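PDB 3D9W: putative acetyltransferase from Nocardia farcinica, which probably transfers an acetyl group to the nitrogen of arylamine substrates, as an enzyme of the arylamine N-acetyltransferase family. Local coordinates for residues 174-179 with 190-195; 101-106 with 121-126. One frame throughout, in Å; residues are numbered along the deposited sequence.

How the contacts relate
From the N terminus, helix 82-95 leads into strand 99-107, which turns back as strand 117-125; contact 2 (101-106 with 121-126) closes this first hairpin. Contact 1 (174-179 with 190-195) closes a second, formed by strands 175-183 and 188-193. The two loops follow one another in series, neither nested nor crossed. They meet in space because strands 99-107 and 188-193 are antiparallel neighbours at the middle of one large sheet, giving the order 117-125, 99-107, 188-193, 175-183. Thr-192 O and Arg-106 N, 2.6 Å apart, probably form a hydrogen bond across that seam, while Tyr-191 and Phe-193 of contact 1 pack against Leu-121 of contact 2.

Contact 1. Residues 174-179 with 190-195; sequences TDLWVL and RYTFTT
The indole of Trp-177 and the ring of Phe-193 form an offset stack: the five-membered ring lies 4.8 Å from the phenyl centroid, with the planes 15° apart. The same phenyl face receives Trp-177 CB in a CH-pi contact, CB standing 3.6 Å from the Phe-193 centroid. At the indole edge, in its plane, is Phe-193 O, and Thr-195 CG2 comes obliquely to within 3.6 Å of Trp-177 NE1. With CG between the backbone N and the carbonyl carbon (chi1 68°), the Phe-193 ring leans across the strand pair to meet Trp-177 CB and the pyrrole part of the indole. Tyr-191 is placed differently: its ring runs alongside Leu-179, both side chains pointing the same way, with Leu-179 CB 3.8 Å from Tyr-191 CE1 and CD2 of the leucine at the phenol end. The phenol OH bonds to Tyr-147.

The segments form the open end of a beta hairpin, away from the turn joining strands 175-183 and 188-193, within the large antiparallel sheet. Trp-177 and Phe-193 are a hydrogen-bonded pair, with Trp-177 N to Phe-193 O at 2.9 Å in the carbonyl plane and Phe-193 N to Trp-177 O at 3.0 Å. Arg-190 N bonds to Leu-179 O at 2.9 Å. Flat apolar rings pack closely on the buried face, where Trp-177 also meets Leu-165 and Leu-149 and Phe-193 meets Leu-121. The opposite face carries buried Val-178 beside partly exposed Thr-192, a non-hydrogen-bonded pair of beta-branched residues, and Leu-176 CD1 rests 3.9 Å from Thr-192 CB. Bent at chi3 (-79°), Arg-190 hydrogen-bonds through NE to Gln-181 OE1 and salt-bridges Asp-136 OD2 through NH1.

Contact 2. Residues 101-106 with 121-126; sequences TGHTGR and LLRVTT
Four backbone hydrogen bonds join Thr-101 to Arg-123 and His-103 to Leu-121. In the first pair Arg-123 N reaches Thr-101 O at 2.9 Å and Thr-101 N reaches Arg-123 O at 3.2 Å. In the second, His-103 N lies 3.1 Å from Leu-121 O and Leu-121 N lies 3.0 Å from His-103 O; here both donors stand well above the carbonyl plane. Between these hydrogen-bonded pairs comes the non-hydrogen-bonded pair Gly-102 and Leu-122. The segments thus form a strongly twisted antiparallel hairpin, strands 99-107 and 117-125, the twist showing in the 145° between their axes.

Side chains of Thr-101, His-103, Leu-121 and Arg-123 share one face. With CG anti to the backbone N (chi1 175°) and the chain straight as far as NE, Arg-123 lays its methylenes alongside Thr-101 CG2 and brings CD up obliquely to the imidazole, 3.4 Å from His-103 NE2. The guanidinium then stands nearly upright to the imidazole, planes 80° apart, with NH1 at the ring edge 3.9 Å from NE2. A long, partly apolar arginine suits this partly exposed site. Leu-121 CD1 extends beside Gly-105, whose bare backbone it approaches at 4.3 Å from N. On the other face Gly-102, lacking a side chain, adds nothing to the surface on which Leu-122 packs against Phe-89 and Leu-93 of helix 82-95.

The hydrogen bond from His-103 ND1 to the Ala-196 carbonyl implies that ND1 probably carries the proton; a guanidinium nitrogen close to NE2 would probably disfavour a second proton there.

Contact 1. Residues 174-179 with 190-195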
loop_
_atom_site.group_PDB
_atom_site.type_symbol
_atom_site.label_atom_id
_atom_site.label_comp_id
_atom_site.label_asym_id
_atom_site.label_seq_id
_atom_site.Cartn_x
_atom_site.Cartn_y
_atom_site.Cartn_z
ATOM N N THR A 174 13.724 15.137 -16.425
ATOM C CA THR A 174 13.734 14.287 -15.258
ATOM C C THR A 174 13.045 12.969 -15.556
ATOM O O THR A 174 12.225 12.879 -16.466
ATOM C CB THR A 174 12.985 14.957 -14.138
ATOM O OG1 THR A 174 11.666 15.270 -14.602
ATOM C CG2 THR A 174 13.679 16.242 -13.734
ATOM N N ASP A 175 13.378 11.946 -14.783
ATOM C CA ASP A 175 12.763 10.640 -14.953
ATOM C C ASP A 175 11.318 10.653 -14.476
ATOM O O ASP A 175 11.012 11.189 -13.404
ATOM C CB ASP A 175 13.510 9.584 -14.146
ATOM C CG ASP A 175 14.700 9.046 -14.871
ATOM O OD1 ASP A 175 14.792 9.285 -16.095
ATOM O OD2 ASP A 175 15.534 8.375 -14.220
ATOM N N LEU A 176 10.432 10.075 -15.277
ATOM C CA LEU A 176 9.037 9.971 -14.894
ATOM C C LEU A 176 8.625 8.534 -15.170
ATOM O O LEU A 176 8.417 8.147 -16.317
ATOM C CB LEU A 176 8.168 10.934 -15.701
ATOM C CG LEU A 176 6.685 10.894 -15.317
ATOM C CD1 LEU A 176 6.492 11.350 -13.866
ATOM C CD2 LEU A 176 5.906 11.779 -16.271
ATOM N N TRP A 177 8.530 7.731 -14.117
ATOM C CA TRP A 177 8.160 6.339 -14.287
ATOM C C TRP A 177 6.657 6.148 -14.244
ATOM O O TRP A 177 5.949 6.862 -13.533
ATOM C CB TRP A 177 8.804 5.474 -13.208
ATOM C CG TRP A 177 10.289 5.518 -13.200
ATOM C CD1 TRP A 177 11.084 6.444 -12.585
ATOM C CD2 TRP A 177 11.166 4.589 -13.828
ATOM N NE1 TRP A 177 12.410 6.144 -12.789
ATOM C CE2 TRP A 177 12.487 5.007 -13.550
ATOM C CE3 TRP A 177 10.967 3.439 -14.601
ATOM C CZ2 TRP A 177 13.606 4.313 -14.017
ATOM C CZ3 TRP A 177 12.073 2.750 -15.066
ATOM C CH2 TRP A 177 13.382 3.189 -14.772
ATOM N N VAL A 178 6.179 5.171 -15.009
ATOM C CA VAL A 178 4.760 4.862 -15.061
ATOM C C VAL A 178 4.553 3.354 -14.996
ATOM O O VAL A 178 4.989 2.619 -15.881
ATOM C CB VAL A 178 4.120 5.366 -16.367
ATOM C CG1 VAL A 178 2.612 5.422 -16.214
ATOM C CG2 VAL A 178 4.681 6.723 -16.743
ATOM N N LEU A 179 3.897 2.895 -13.939
ATOM C CA LEU A 179 3.611 1.478 -13.794
ATOM C C LEU A 179 2.217 1.247 -14.367
ATOM O O LEU A 179 1.284 1.971 -14.032
ATOM C CB LEU A 179 3.635 1.081 -12.322
ATOM C CG LEU A 179 3.491 -0.420 -12.096
ATOM C CD1 LEU A 179 4.791 -1.099 -12.489
ATOM C CD2 LEU A 179 3.157 -0.699 -10.642
ATOM N N ARG A 190 -1.411 2.958 -13.437
ATOM C CA ARG A 190 -1.739 2.993 -12.029
ATOM C C ARG A 190 -1.278 4.347 -11.506
ATOM O O ARG A 190 -2.096 5.185 -11.133
ATOM C CB ARG A 190 -1.036 1.854 -11.273
ATOM C CG ARG A 190 -1.343 1.837 -9.775
ATOM C CD ARG A 190 -0.532 0.814 -8.983
ATOM N NE ARG A 190 -1.059 -0.541 -9.115
ATOM C CZ ARG A 190 -0.776 -1.538 -8.280
ATOM N NH1 ARG A 190 0.033 -1.331 -7.246
ATOM N NH2 ARG A 190 -1.304 -2.743 -8.476
ATOM N N TYR A 191 0.030 4.575 -11.513
ATOM C CA TYR A 191 0.578 5.822 -11.016
ATOM C C TYR A 191 1.874 6.208 -11.701
ATOM O O TYR A 191 2.368 5.497 -12.562
ATOM C CB TYR A 191 0.833 5.700 -9.512
ATOM C CG TYR A 191 1.708 4.519 -9.103
ATOM C CD1 TYR A 191 3.005 4.365 -9.602
ATOM C CD2 TYR A 191 1.233 3.555 -8.210
ATOM C CE1 TYR A 191 3.798 3.281 -9.223
ATOM C CE2 TYR A 191 2.020 2.473 -7.828
ATOM C CZ TYR A 191 3.295 2.341 -8.337
ATOM O OH TYR A 191 4.055 1.261 -7.962
ATOM N N THR A 192 2.422 7.345 -11.307
ATOM C CA THR A 192 3.692 7.797 -11.848
ATOM C C THR A 192 4.568 8.202 -10.663
ATOM O O THR A 192 4.055 8.567 -9.610
ATOM C CB THR A 192 3.529 9.027 -12.750
ATOM O OG1 THR A 192 3.150 10.160 -11.953
ATOM C CG2 THR A 192 2.485 8.773 -13.816
ATOM N N PHE A 193 5.886 8.126 -10.822
ATOM C CA PHE A 193 6.783 8.527 -9.744
ATOM C C PHE A 193 8.151 8.964 -10.235
ATOM O O PHE A 193 8.587 8.579 -11.321
ATOM C CB PHE A 193 6.947 7.404 -8.712
ATOM C CG PHE A 193 7.693 6.202 -9.217
ATOM C CD1 PHE A 193 7.031 5.199 -9.907
ATOM C CD2 PHE A 193 9.045 6.050 -8.952
ATOM C CE1 PHE A 193 7.705 4.057 -10.313
ATOM C CE2 PHE A 193 9.727 4.918 -9.352
ATOM C CZ PHE A 193 9.061 3.918 -10.033
ATOM N N THR A 194 8.815 9.782 -9.428
ATOM C CA THR A 194 10.143 10.270 -9.749
ATOM C C THR A 194 11.121 9.539 -8.852
ATOM O O THR A 194 10.716 8.758 -7.999
ATOM C CB THR A 194 10.276 11.796 -9.505
ATOM O OG1 THR A 194 10.150 12.089 -8.107
ATOM C CG2 THR A 194 9.214 12.547 -10.286
ATOM N N THR A 195 12.409 9.786 -9.036
ATOM C CA THR A 195 13.392 9.114 -8.214
ATOM C C THR A 195 13.956 10.023 -7.147
ATOM O O THR A 195 15.043 9.794 -6.623
ATOM C CB THR A 195 14.530 8.567 -9.059
ATOM O OG1 THR A 195 15.018 9.604 -9.911
ATOM C CG2 THR A 195 14.052 7.390 -9.888
#

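Contact 2. Residues 101-106 with 121-126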
loop_
_atom_site.group_PDB
_atom_site.type_symbol
_atom_site.label_atom_id
_atom_site.label_comp_id
_atom_site.label_asym_id
_atom_site.label_seq_id
_atom_site.Cartn_x
_atom_site.Cartn_y
_atom_site.Cartn_z
ATOM N N THR A 101 15.530 3.318 0.557
ATOM C CA THR A 101 15.438 4.730 0.203
ATOM C C THR A 101 14.010 4.941 -0.309
ATOM O O THR A 101 13.444 4.064 -0.945
ATOM C CB THR A 101 16.497 5.070 -0.885
ATOM O OG1 THR A 101 16.343 6.422 -1.331
ATOM C CG2 THR A 101 16.360 4.133 -2.045
ATOM N N GLY A 102 13.416 6.091 -0.033
ATOM C CA GLY A 102 12.045 6.286 -0.458
ATOM C C GLY A 102 11.755 7.143 -1.664
ATOM O O GLY A 102 12.565 7.957 -2.083
ATOM N N HIS A 103 10.567 6.935 -2.217
ATOM C CA HIS A 103 10.069 7.677 -3.372
ATOM C C HIS A 103 8.578 7.934 -3.166
ATOM O O HIS A 103 7.933 7.310 -2.324
ATOM C CB HIS A 103 10.245 6.891 -4.679
ATOM C CG HIS A 103 11.672 6.669 -5.085
ATOM N ND1 HIS A 103 12.676 7.576 -4.827
ATOM C CD2 HIS A 103 12.247 5.671 -5.800
ATOM C CE1 HIS A 103 13.805 7.149 -5.365
ATOM N NE2 HIS A 103 13.571 5.995 -5.962
ATOM N N THR A 104 8.038 8.866 -3.938
ATOM C CA THR A 104 6.628 9.197 -3.852
ATOM C C THR A 104 6.057 9.247 -5.250
ATOM O O THR A 104 6.669 9.781 -6.170
ATOM C CB THR A 104 6.392 10.557 -3.192
ATOM O OG1 THR A 104 6.678 10.466 -1.794
ATOM C CG2 THR A 104 4.952 10.974 -3.365
ATOM N N GLY A 105 4.871 8.686 -5.406
ATOM C CA GLY A 105 4.249 8.683 -6.706
ATOM C C GLY A 105 2.916 9.387 -6.700
ATOM O O GLY A 105 2.370 9.705 -5.640
ATOM N N ARG A 106 2.406 9.641 -7.903
ATOM C CA ARG A 106 1.115 10.289 -8.095
ATOM C C ARG A 106 0.192 9.246 -8.706
ATOM O O ARG A 106 0.421 8.783 -9.823
ATOM C CB ARG A 106 1.222 11.461 -9.071
ATOM C CG ARG A 106 2.234 12.517 -8.735
ATOM C CD ARG A 106 2.243 13.553 -9.840
ATOM N NE ARG A 106 3.350 14.503 -9.750
ATOM C CZ ARG A 106 3.448 15.463 -8.840
ATOM N NH1 ARG A 106 2.508 15.618 -7.919
ATOM N NH2 ARG A 106 4.481 16.286 -8.868
ATOM N N LEU A 121 6.389 4.783 -1.864
ATOM C CA LEU A 121 7.039 3.736 -2.642
ATOM C C LEU A 121 8.412 3.514 -2.050
ATOM O O LEU A 121 8.994 4.427 -1.472
ATOM C CB LEU A 121 7.176 4.142 -4.115
ATOM C CG LEU A 121 5.898 4.163 -4.970
ATOM C CD1 LEU A 121 6.217 4.713 -6.366
ATOM C CD2 LEU A 121 5.291 2.751 -5.062
ATOM N N LEU A 122 8.927 2.298 -2.182
ATOM C CA LEU A 122 10.240 1.983 -1.648
ATOM C C LEU A 122 11.204 1.453 -2.715
ATOM O O LEU A 122 10.900 0.491 -3.423
ATOM C CB LEU A 122 10.112 0.966 -0.511
ATOM C CG LEU A 122 9.264 1.369 0.698
ATOM C CD1 LEU A 122 9.113 0.200 1.667
ATOM C CD2 LEU A 122 9.917 2.553 1.395
ATOM N N ARG A 123 12.357 2.114 -2.827
ATOM C CA ARG A 123 13.432 1.744 -3.755
ATOM C C ARG A 123 14.355 0.884 -2.881
ATOM O O ARG A 123 14.959 1.379 -1.918
ATOM C CB ARG A 123 14.154 3.010 -4.238
ATOM C CG ARG A 123 15.384 2.798 -5.112
ATOM C CD ARG A 123 16.221 4.077 -5.158
ATOM N NE ARG A 123 17.492 3.927 -5.857
ATOM C CZ ARG A 123 17.679 4.234 -7.142
ATOM N NH1 ARG A 123 16.671 4.709 -7.870
ATOM N NH2 ARG A 123 18.872 4.077 -7.702
ATOM N N VAL A 124 14.463 -0.400 -3.216
ATOM C CA VAL A 124 15.253 -1.339 -2.420
ATOM C C VAL A 124 16.444 -2.001 -3.126
ATOM O O VAL A 124 16.381 -2.325 -4.316
ATOM C CB VAL A 124 14.321 -2.453 -1.874
ATOM C CG1 VAL A 124 15.038 -3.311 -0.847
ATOM C CG2 VAL A 124 13.078 -1.826 -1.290
ATOM N N THR A 125 17.518 -2.220 -2.368
ATOM C CA THR A 125 18.734 -2.857 -2.884
ATOM C C THR A 125 19.141 -4.061 -2.023
ATOM O O THR A 125 19.226 -3.955 -0.800
ATOM C CB THR A 125 19.898 -1.867 -2.901
ATOM O OG1 THR A 125 20.206 -1.471 -1.557
ATOM C CG2 THR A 125 19.529 -0.644 -3.722
ATOM N N THR A 126 19.393 -5.201 -2.664
ATOM C CA THR A 126 19.778 -6.396 -1.926
ATOM C C THR A 126 21.289 -6.527 -1.823
ATOM O O THR A 126 22.036 -5.670 -2.301
ATOM C CB THR A 126 19.209 -7.690 -2.572
ATOM O OG1 THR A 126 20.058 -8.128 -3.648
ATOM C CG2 THR A 126 17.794 -7.439 -3.085
#